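Local coordinates for guanine nucleotide exchange protein (Legionella pneumophila, PDB 1XSZ) that probably promotes guanine nucleotide exchange on ADP-ribosylation factors through a Sec7 domain whose active site is covered by a C-terminal capping domain, at residues Y135-T146 / P250-T258; M159-L168 / A179-S187. One frame throughout, in Å; residues are numbered along the deposited sequence.

In the fold
From the N terminus the chain is helical through the Sec7 domain, and helix 131-149 carries both the first half of contact 1 and the surface on which contact 2 leans. Contact 2 (159-168 with 179-187) closes a short loop of ten residues without helix or strand, folding helix 161-167 against helix 179-191. The chain then enters the capping domain, with its antiparallel sheet, and returns in helix 252-258 to close the longer loop of contact 1, which encloses contact 2. The centres lie about 15 Å apart, yet the contacts touch: Leu137 packs on Phe181 and Leu185, Thr141 on Leu185, and Gln140 on Leu168. Contact 1 joins cap to Sec7 domain, whereas contact 2 is internal to the latter.

Contact 1: Y135-T146 / P250-T258; sequences YLLAFQTIMLNT and PKSWLSFFT
Trp253, from the capping domain, lodges as a knob among Tyr135, Phe139, Ile142 and Met143 of the Sec7 domain, where two helices run side by side at 26°. This is part of the interface between the domains, built round an aromatic cluster. Phe139 lies over the indole in an offset stack, centroids 3.9 Å apart from its ring to the five-membered ring and planes at 8°. Both side chains take the same uncommon turn, CG between backbone N and carbonyl carbon (chi1 79° in Phe139), which lays the rings flat on each other and sets Phe139 CB over the six-membered ring. Tryptophan also brings an N-H: NE1 donates nearly in its ring plane to Tyr135 OH, 3.0 Å away. Lys251 extends its chain to give that same hydroxyl a second bond from NZ, and Asp110 of helix 106-123 pairs with both Lys251 and Tyr135, so this polar corner is well satisfied.

Further along, flexible Met143, its CG anti to the carbonyl carbon and its chain extended at chi2, lays SD over the Phe256 ring, 4.0 Å from its centroid, a Met-aromatic contact; the bent last torsion turns CE to the edge of Phe139. The branched Ile142 instead offers CG2 to a face of Phe257, 3.6 Å from that ring's centroid. At the far end one water donates to both Thr146 OG1 (2.8 Å) and Phe257 O (3.0 Å).

Contact 2: M159-L168 / A179-S187; sequences MTVDGLKRNL and AKFLEELYS
Tyr186 reaches across to the loop before helix 161-167, where its hydroxyl donates a hydrogen bond to Met159 O, OH to O 2.6 Å, in the carbonyl plane and on a lone pair. Its CG stands anti to the backbone N (chi1 -177°), carrying the ring out to the first turn of the partner helix. There the backbone N and CB of Val161 lie over one face, CB 4.1 Å from the ring centroid, a CH-pi contact. Tyrosine suits the place because it joins a flat apolar surface to a polar end that can hold a backbone carbonyl. One methyl of the valine, CG2, rests on the aliphatic part of Glu183, 3.6 Å from Glu183 CG.

Leucines fill the inner side. Leu182 points into the contact, with CD1 against the CA and CG of Lys165 and CD2 3.8 Å from Leu168 CD1, while Leu164 CD2 settles between Leu182 and Tyr186 CB. Lys165 serves twice: its methylenes lie over Leu182 and Ala179, and a bend at chi3 lifts NZ to Glu183 OE2, a salt bridge whose hydrogen bond, at 3.4 Å, is weak.

Beyond this shell, Lys180 grips the same carboxylate, its NZ 3.0 Å from OE2, and Asp162 faces Lys165; the alternating charges probably steady one another. Thr160 OG1 caps the helix by accepting from Gly163 N, and Asp147 receives Met159 N, fixing the loop that Tyr186 binds. Leucines inward and a salt-bridge network along one side thus join two consecutive helices, packed at 128° across a short loop, within the all-helical Sec7 domain.

Contact 1: Y135-T146 / P250-T258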
loop_
_atom_site.group_PDB
_atom_site.type_symbol
_atom_site.label_atom_id
_atom_site.label_comp_id
_atom_site.label_asym_id
_atom_site.label_seq_id
_atom_site.Cartn_x
_atom_site.Cartn_y
_atom_site.Cartn_z
ATOM N N TYR A 135 -11.202 -13.938 -1.001
ATOM C CA TYR A 135 -9.891 -13.292 -1.080
ATOM C C TYR A 135 -9.026 -14.019 -2.111
ATOM O O TYR A 135 -8.378 -13.390 -2.952
ATOM C CB TYR A 135 -9.217 -13.312 0.298
ATOM C CG TYR A 135 -7.782 -12.827 0.307
ATOM C CD1 TYR A 135 -7.464 -11.500 0.012
ATOM C CD2 TYR A 135 -6.743 -13.699 0.623
ATOM C CE1 TYR A 135 -6.139 -11.058 0.037
ATOM C CE2 TYR A 135 -5.421 -13.271 0.651
ATOM C CZ TYR A 135 -5.125 -11.949 0.360
ATOM O OH TYR A 135 -3.815 -11.532 0.407
ATOM N N LEU A 136 -9.005 -15.346 -2.048
ATOM C CA LEU A 136 -8.231 -16.124 -3.008
ATOM C C LEU A 136 -8.701 -15.801 -4.428
ATOM O O LEU A 136 -7.891 -15.554 -5.322
ATOM C CB LEU A 136 -8.390 -17.628 -2.742
ATOM C CG LEU A 136 -7.793 -18.549 -3.814
ATOM C CD1 LEU A 136 -6.283 -18.380 -3.860
ATOM C CD2 LEU A 136 -8.159 -19.996 -3.514
ATOM N N LEU A 137 -10.013 -15.801 -4.634
ATOM C CA LEU A 137 -10.570 -15.510 -5.948
ATOM C C LEU A 137 -10.177 -14.105 -6.398
ATOM O O LEU A 137 -9.825 -13.894 -7.559
ATOM C CB LEU A 137 -12.094 -15.623 -5.907
ATOM C CG LEU A 137 -12.793 -15.998 -7.211
ATOM C CD1 LEU A 137 -12.375 -17.399 -7.651
ATOM C CD2 LEU A 137 -14.291 -15.942 -6.990
ATOM N N ALA A 138 -10.238 -13.151 -5.473
ATOM C CA ALA A 138 -9.891 -11.773 -5.783
ATOM C C ALA A 138 -8.444 -11.601 -6.223
ATOM O O ALA A 138 -8.194 -11.017 -7.280
ATOM C CB ALA A 138 -10.193 -10.868 -4.592
ATOM N N PHE A 139 -7.488 -12.109 -5.444
ATOM C CA PHE A 139 -6.111 -11.908 -5.861
ATOM C C PHE A 139 -5.734 -12.768 -7.062
ATOM O O PHE A 139 -4.896 -12.368 -7.866
ATOM C CB PHE A 139 -5.125 -11.997 -4.662
ATOM C CG PHE A 139 -4.781 -13.387 -4.196
ATOM C CD1 PHE A 139 -3.977 -14.219 -4.965
ATOM C CD2 PHE A 139 -5.163 -13.814 -2.922
ATOM C CE1 PHE A 139 -3.545 -15.455 -4.473
ATOM C CE2 PHE A 139 -4.736 -15.050 -2.421
ATOM C CZ PHE A 139 -3.924 -15.867 -3.201
ATOM N N GLN A 140 -6.380 -13.920 -7.232
ATOM C CA GLN A 140 -6.105 -14.743 -8.404
ATOM C C GLN A 140 -6.621 -13.987 -9.639
ATOM O O GLN A 140 -5.971 -13.977 -10.680
ATOM C CB GLN A 140 -6.800 -16.108 -8.292
ATOM C CG GLN A 140 -6.172 -17.071 -7.291
ATOM C CD GLN A 140 -4.821 -17.598 -7.736
ATOM O OE1 GLN A 140 -4.564 -17.756 -8.926
ATOM N NE2 GLN A 140 -3.959 -17.897 -6.774
ATOM N N THR A 141 -7.780 -13.339 -9.519
ATOM C CA THR A 141 -8.339 -12.586 -10.640
ATOM C C THR A 141 -7.461 -11.380 -10.971
ATOM O O THR A 141 -7.276 -11.046 -12.138
ATOM C CB THR A 141 -9.783 -12.136 -10.337
ATOM O OG1 THR A 141 -10.580 -13.293 -10.047
ATOM C CG2 THR A 141 -10.384 -11.418 -11.541
ATOM N N ILE A 142 -6.914 -10.734 -9.944
ATOM C CA ILE A 142 -6.019 -9.605 -10.173
ATOM C C ILE A 142 -4.765 -10.100 -10.911
ATOM O O ILE A 142 -4.302 -9.457 -11.851
ATOM C CB ILE A 142 -5.662 -8.918 -8.838
ATOM C CG1 ILE A 142 -6.899 -8.171 -8.323
ATOM C CG2 ILE A 142 -4.488 -7.950 -9.023
ATOM C CD1 ILE A 142 -6.786 -7.690 -6.898
ATOM N N MET A 143 -4.220 -11.247 -10.508
ATOM C CA MET A 143 -3.053 -11.775 -11.210
ATOM C C MET A 143 -3.428 -12.157 -12.639
ATOM O O MET A 143 -2.659 -11.928 -13.577
ATOM C CB MET A 143 -2.482 -13.020 -10.516
ATOM C CG MET A 143 -1.752 -12.753 -9.212
ATOM S SD MET A 143 -0.780 -14.175 -8.634
ATOM C CE MET A 143 -2.067 -15.332 -8.239
ATOM N N LEU A 144 -4.601 -12.760 -12.804
ATOM C CA LEU A 144 -5.050 -13.180 -14.124
ATOM C C LEU A 144 -5.217 -11.981 -15.061
ATOM O O LEU A 144 -4.949 -12.079 -16.260
ATOM C CB LEU A 144 -6.365 -13.965 -14.001
ATOM C CG LEU A 144 -6.921 -14.577 -15.284
ATOM C CD1 LEU A 144 -5.895 -15.522 -15.901
ATOM C CD2 LEU A 144 -8.200 -15.335 -14.956
ATOM N N ASN A 145 -5.665 -10.853 -14.516
ATOM C CA ASN A 145 -5.822 -9.642 -15.319
ATOM C C ASN A 145 -4.469 -9.257 -15.942
ATOM O O ASN A 145 -4.391 -8.944 -17.126
ATOM C CB ASN A 145 -6.371 -8.515 -14.438
ATOM C CG ASN A 145 -6.489 -7.198 -15.171
ATOM O OD1 ASN A 145 -5.720 -6.258 -14.916
ATOM N ND2 ASN A 145 -7.445 -7.112 -16.082
ATOM N N THR A 146 -3.403 -9.288 -15.146
ATOM C CA THR A 146 -2.081 -8.963 -15.676
ATOM C C THR A 146 -1.631 -10.044 -16.657
ATOM O O THR A 146 -1.115 -9.754 -17.735
ATOM C CB THR A 146 -1.040 -8.870 -14.551
ATOM O OG1 THR A 146 -1.291 -7.703 -13.767
ATOM C CG2 THR A 146 0.376 -8.799 -15.128
ATOM N N PRO A 250 7.288 -11.428 1.573
ATOM C CA PRO A 250 6.217 -11.116 0.621
ATOM C C PRO A 250 5.328 -12.288 0.222
ATOM O O PRO A 250 5.818 -13.389 -0.035
ATOM C CB PRO A 250 6.988 -10.587 -0.576
ATOM C CG PRO A 250 8.203 -11.485 -0.574
ATOM C CD PRO A 250 8.596 -11.468 0.891
ATOM N N LYS A 251 4.019 -12.052 0.174
ATOM C CA LYS A 251 3.109 -13.092 -0.286
ATOM C C LYS A 251 3.465 -13.269 -1.757
ATOM O O LYS A 251 3.776 -12.296 -2.455
ATOM C CB LYS A 251 1.652 -12.653 -0.151
ATOM C CG LYS A 251 1.166 -12.580 1.282
ATOM C CD LYS A 251 -0.294 -12.167 1.360
ATOM C CE LYS A 251 -0.749 -12.071 2.805
ATOM N NZ LYS A 251 -2.161 -11.633 2.913
ATOM N N SER A 252 3.424 -14.503 -2.243
ATOM C CA SER A 252 3.780 -14.763 -3.629
ATOM C C SER A 252 2.987 -13.930 -4.629
ATOM O O SER A 252 3.554 -13.427 -5.594
ATOM C CB SER A 252 3.620 -16.253 -3.960
ATOM O OG SER A 252 2.266 -16.654 -3.910
ATOM N N TRP A 253 1.685 -13.771 -4.404
ATOM C CA TRP A 253 0.886 -13.002 -5.347
ATOM C C TRP A 253 1.271 -11.531 -5.386
ATOM O O TRP A 253 1.150 -10.900 -6.429
ATOM C CB TRP A 253 -0.626 -13.183 -5.102
ATOM C CG TRP A 253 -1.272 -12.327 -4.049
ATOM C CD1 TRP A 253 -1.487 -12.654 -2.741
ATOM C CD2 TRP A 253 -1.878 -11.042 -4.244
ATOM N NE1 TRP A 253 -2.197 -11.661 -2.109
ATOM C CE2 TRP A 253 -2.451 -10.659 -3.009
ATOM C CE3 TRP A 253 -2.000 -10.179 -5.343
ATOM C CZ2 TRP A 253 -3.136 -9.452 -2.840
ATOM C CZ3 TRP A 253 -2.682 -8.978 -5.176
ATOM C CH2 TRP A 253 -3.242 -8.627 -3.935
ATOM N N LEU A 254 1.741 -10.993 -4.263
ATOM C CA LEU A 254 2.164 -9.595 -4.224
ATOM C C LEU A 254 3.496 -9.434 -4.961
ATOM O O LEU A 254 3.756 -8.393 -5.560
ATOM C CB LEU A 254 2.263 -9.104 -2.778
ATOM C CG LEU A 254 0.892 -8.974 -2.092
ATOM C CD1 LEU A 254 1.052 -8.640 -0.617
ATOM C CD2 LEU A 254 0.077 -7.896 -2.803
ATOM N N SER A 255 4.340 -10.460 -4.901
ATOM C CA SER A 255 5.620 -10.431 -5.600
ATOM C C SER A 255 5.338 -10.433 -7.108
ATOM O O SER A 255 5.966 -9.703 -7.873
ATOM C CB SER A 255 6.454 -11.658 -5.215
ATOM O OG SER A 255 7.655 -11.720 -5.962
ATOM N N PHE A 256 4.378 -11.253 -7.521
ATOM C CA PHE A 256 3.975 -11.364 -8.919
ATOM C C PHE A 256 3.380 -10.038 -9.408
ATOM O O PHE A 256 3.786 -9.488 -10.429
ATOM C CB PHE A 256 2.933 -12.498 -9.017
ATOM C CG PHE A 256 2.289 -12.670 -10.374
ATOM C CD1 PHE A 256 1.331 -11.769 -10.842
ATOM C CD2 PHE A 256 2.576 -13.796 -11.143
ATOM C CE1 PHE A 256 0.667 -11.994 -12.051
ATOM C CE2 PHE A 256 1.921 -14.030 -12.349
ATOM C CZ PHE A 256 0.958 -13.125 -12.806
ATOM N N PHE A 257 2.433 -9.519 -8.643
ATOM C CA PHE A 257 1.723 -8.307 -9.020
ATOM C C PHE A 257 2.518 -7.003 -8.979
ATOM O O PHE A 257 2.391 -6.170 -9.887
ATOM C CB PHE A 257 0.473 -8.195 -8.133
ATOM C CG PHE A 257 -0.478 -7.090 -8.519
ATOM C CD1 PHE A 257 -1.005 -7.012 -9.809
ATOM C CD2 PHE A 257 -0.886 -6.158 -7.569
ATOM C CE1 PHE A 257 -1.928 -6.016 -10.146
ATOM C CE2 PHE A 257 -1.807 -5.162 -7.898
ATOM C CZ PHE A 257 -2.326 -5.094 -9.188
ATOM N N THR A 258 3.351 -6.844 -7.951
ATOM C CA THR A 258 4.091 -5.596 -7.747
ATOM C C THR A 258 5.614 -5.669 -7.704
ATOM O O THR A 258 6.273 -4.627 -7.703
ATOM C CB THR A 258 3.691 -4.944 -6.411
ATOM O OG1 THR A 258 4.228 -5.721 -5.330
ATOM C CG2 THR A 258 2.169 -4.871 -6.260
HETATM O O HOH W 1 1.076 -6.869 -12.529
#

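Contact 2: M159-L168 / A179-S187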
loop_
_atom_site.group_PDB
_atom_site.type_symbol
_atom_site.label_atom_id
_atom_site.label_comp_id
_atom_site.label_asym_id
_atom_site.label_seq_id
_atom_site.Cartn_x
_atom_site.Cartn_y
_atom_site.Cartn_z
ATOM N N MET A 159 -2.329 -18.223 -19.002
ATOM C CA MET A 159 -3.157 -19.199 -18.309
ATOM C C MET A 159 -4.430 -19.437 -19.109
ATOM O O MET A 159 -4.989 -18.504 -19.690
ATOM C CB MET A 159 -3.529 -18.686 -16.914
ATOM C CG MET A 159 -4.562 -19.546 -16.189
ATOM S SD MET A 159 -4.914 -18.977 -14.517
ATOM C CE MET A 159 -3.851 -20.063 -13.560
ATOM N N THR A 160 -4.875 -20.690 -19.138
ATOM C CA THR A 160 -6.095 -21.070 -19.842
ATOM C C THR A 160 -7.174 -21.289 -18.787
ATOM O O THR A 160 -6.875 -21.345 -17.597
ATOM C CB THR A 160 -5.914 -22.387 -20.607
ATOM O OG1 THR A 160 -5.639 -23.440 -19.676
ATOM C CG2 THR A 160 -4.763 -22.273 -21.598
ATOM N N VAL A 161 -8.423 -21.418 -19.216
ATOM C CA VAL A 161 -9.494 -21.634 -18.255
ATOM C C VAL A 161 -9.281 -22.970 -17.538
ATOM O O VAL A 161 -9.590 -23.102 -16.357
ATOM C CB VAL A 161 -10.886 -21.586 -18.936
ATOM C CG1 VAL A 161 -11.022 -22.706 -19.941
ATOM C CG2 VAL A 161 -11.981 -21.650 -17.884
ATOM N N ASP A 162 -8.736 -23.956 -18.245
ATOM C CA ASP A 162 -8.474 -25.247 -17.624
ATOM C C ASP A 162 -7.377 -25.072 -16.577
ATOM O O ASP A 162 -7.414 -25.689 -15.511
ATOM C CB ASP A 162 -8.053 -26.277 -18.676
ATOM C CG ASP A 162 -9.187 -26.643 -19.612
ATOM O OD1 ASP A 162 -10.257 -27.050 -19.114
ATOM O OD2 ASP A 162 -9.011 -26.525 -20.844
ATOM N N GLY A 163 -6.404 -24.218 -16.883
ATOM C CA GLY A 163 -5.329 -23.965 -15.939
ATOM C C GLY A 163 -5.856 -23.274 -14.691
ATOM O O GLY A 163 -5.402 -23.539 -13.579
ATOM N N LEU A 164 -6.816 -22.370 -14.869
ATOM C CA LEU A 164 -7.394 -21.668 -13.731
ATOM C C LEU A 164 -8.089 -22.668 -12.807
ATOM O O LEU A 164 -7.906 -22.632 -11.593
ATOM C CB LEU A 164 -8.406 -20.614 -14.198
ATOM C CG LEU A 164 -9.107 -19.848 -13.068
ATOM C CD1 LEU A 164 -8.096 -18.992 -12.309
ATOM C CD2 LEU A 164 -10.215 -18.976 -13.646
ATOM N N LYS A 165 -8.879 -23.562 -13.395
ATOM C CA LYS A 165 -9.599 -24.562 -12.616
ATOM C C LYS A 165 -8.647 -25.498 -11.879
ATOM O O LYS A 165 -8.876 -25.832 -10.719
ATOM C CB LYS A 165 -10.542 -25.358 -13.526
ATOM C CG LYS A 165 -11.699 -24.520 -14.060
ATOM C CD LYS A 165 -12.699 -25.335 -14.881
ATOM C CE LYS A 165 -12.116 -25.790 -16.206
ATOM N NZ LYS A 165 -13.130 -26.533 -17.012
ATOM N N ARG A 166 -7.571 -25.903 -12.545
ATOM C CA ARG A 166 -6.605 -26.799 -11.924
ATOM C C ARG A 166 -5.903 -26.144 -10.740
ATOM O O ARG A 166 -5.768 -26.740 -9.669
ATOM C CB ARG A 166 -5.556 -27.251 -12.947
ATOM C CG ARG A 166 -4.493 -28.165 -12.351
ATOM C CD ARG A 166 -3.450 -28.628 -13.367
ATOM N NE ARG A 166 -2.613 -27.540 -13.869
ATOM C CZ ARG A 166 -2.839 -26.877 -14.997
ATOM N NH1 ARG A 166 -3.883 -27.188 -15.755
ATOM N NH2 ARG A 166 -2.017 -25.905 -15.374
ATOM N N ASN A 167 -5.465 -24.905 -10.930
ATOM C CA ASN A 167 -4.756 -24.191 -9.883
ATOM C C ASN A 167 -5.591 -23.791 -8.672
ATOM O O ASN A 167 -5.055 -23.637 -7.572
ATOM C CB ASN A 167 -4.060 -22.967 -10.486
ATOM C CG ASN A 167 -2.753 -23.327 -11.164
ATOM O OD1 ASN A 167 -1.742 -23.569 -10.496
ATOM N ND2 ASN A 167 -2.766 -23.384 -12.488
ATOM N N LEU A 168 -6.898 -23.631 -8.859
ATOM C CA LEU A 168 -7.761 -23.248 -7.748
ATOM C C LEU A 168 -8.428 -24.419 -7.041
ATOM O O LEU A 168 -9.266 -24.216 -6.162
ATOM C CB LEU A 168 -8.830 -22.254 -8.213
ATOM C CG LEU A 168 -8.319 -20.847 -8.538
ATOM C CD1 LEU A 168 -9.490 -19.942 -8.882
ATOM C CD2 LEU A 168 -7.561 -20.286 -7.347
ATOM N N ALA A 179 -17.109 -25.198 -11.516
ATOM C CA ALA A 179 -16.409 -25.109 -12.793
ATOM C C ALA A 179 -16.957 -24.006 -13.692
ATOM O O ALA A 179 -16.194 -23.237 -14.280
ATOM C CB ALA A 179 -16.480 -26.450 -13.517
ATOM N N LYS A 180 -18.279 -23.923 -13.796
ATOM C CA LYS A 180 -18.901 -22.919 -14.650
ATOM C C LYS A 180 -18.736 -21.513 -14.094
ATOM O O LYS A 180 -18.796 -20.530 -14.835
ATOM C CB LYS A 180 -20.381 -23.255 -14.858
ATOM C CG LYS A 180 -20.588 -24.632 -15.480
ATOM C CD LYS A 180 -19.701 -24.815 -16.706
ATOM C CE LYS A 180 -19.636 -26.269 -17.140
ATOM N NZ LYS A 180 -18.675 -26.464 -18.261
ATOM N N PHE A 181 -18.527 -21.416 -12.789
ATOM C CA PHE A 181 -18.314 -20.122 -12.162
ATOM C C PHE A 181 -16.928 -19.635 -12.586
ATOM O O PHE A 181 -16.751 -18.480 -12.985
ATOM C CB PHE A 181 -18.377 -20.250 -10.639
ATOM C CG PHE A 181 -17.956 -19.007 -9.913
ATOM C CD1 PHE A 181 -18.722 -17.849 -9.979
ATOM C CD2 PHE A 181 -16.776 -18.988 -9.178
ATOM C CE1 PHE A 181 -18.318 -16.686 -9.322
ATOM C CE2 PHE A 181 -16.365 -17.835 -8.520
ATOM C CZ PHE A 181 -17.138 -16.681 -8.592
ATOM N N LEU A 182 -15.943 -20.523 -12.509
ATOM C CA LEU A 182 -14.586 -20.160 -12.894
ATOM C C LEU A 182 -14.480 -19.882 -14.390
ATOM O O LEU A 182 -13.731 -19.001 -14.807
ATOM C CB LEU A 182 -13.597 -21.255 -12.476
ATOM C CG LEU A 182 -13.389 -21.400 -10.964
ATOM C CD1 LEU A 182 -12.291 -22.424 -10.695
ATOM C CD2 LEU A 182 -13.001 -20.054 -10.364
ATOM N N GLU A 183 -15.229 -20.622 -15.200
ATOM C CA GLU A 183 -15.200 -20.409 -16.641
ATOM C C GLU A 183 -15.749 -19.014 -16.952
ATOM O O GLU A 183 -15.236 -18.303 -17.822
ATOM C CB GLU A 183 -16.021 -21.498 -17.348
ATOM C CG GLU A 183 -15.336 -22.866 -17.303
ATOM C CD GLU A 183 -16.177 -23.989 -17.882
ATOM O OE1 GLU A 183 -16.824 -23.778 -18.931
ATOM O OE2 GLU A 183 -16.171 -25.093 -17.296
ATOM N N GLU A 184 -16.781 -18.621 -16.220
ATOM C CA GLU A 184 -17.387 -17.310 -16.395
ATOM C C GLU A 184 -16.429 -16.208 -15.935
ATOM O O GLU A 184 -16.256 -15.200 -16.618
ATOM C CB GLU A 184 -18.688 -17.248 -15.602
ATOM C CG GLU A 184 -19.149 -15.856 -15.275
ATOM C CD GLU A 184 -20.408 -15.871 -14.451
ATOM O OE1 GLU A 184 -20.683 -16.907 -13.804
ATOM O OE2 GLU A 184 -21.108 -14.847 -14.440
ATOM N N LEU A 185 -15.812 -16.408 -14.774
ATOM C CA LEU A 185 -14.867 -15.438 -14.226
ATOM C C LEU A 185 -13.731 -15.202 -15.220
ATOM O O LEU A 185 -13.375 -14.060 -15.524
ATOM C CB LEU A 185 -14.314 -15.958 -12.893
ATOM C CG LEU A 185 -13.296 -15.112 -12.125
ATOM C CD1 LEU A 185 -13.273 -15.559 -10.676
ATOM C CD2 LEU A 185 -11.907 -15.248 -12.749
ATOM N N TYR A 186 -13.175 -16.288 -15.739
ATOM C CA TYR A 186 -12.086 -16.208 -16.697
ATOM C C TYR A 186 -12.468 -15.358 -17.914
ATOM O O TYR A 186 -11.739 -14.446 -18.303
ATOM C CB TYR A 186 -11.706 -17.623 -17.153
ATOM C CG TYR A 186 -10.529 -17.675 -18.097
ATOM C CD1 TYR A 186 -9.238 -17.922 -17.624
ATOM C CD2 TYR A 186 -10.702 -17.470 -19.465
ATOM C CE1 TYR A 186 -8.150 -17.964 -18.498
ATOM C CE2 TYR A 186 -9.627 -17.508 -20.345
ATOM C CZ TYR A 186 -8.354 -17.756 -19.855
ATOM O OH TYR A 186 -7.292 -17.806 -20.725
ATOM N N SER A 187 -13.611 -15.681 -18.509
ATOM C CA SER A 187 -14.092 -14.979 -19.688
ATOM C C SER A 187 -14.357 -13.505 -19.426
ATOM O O SER A 187 -14.062 -12.655 -20.266
ATOM C CB SER A 187 -15.364 -15.648 -20.202
ATOM O OG SER A 187 -15.902 -14.931 -21.298
#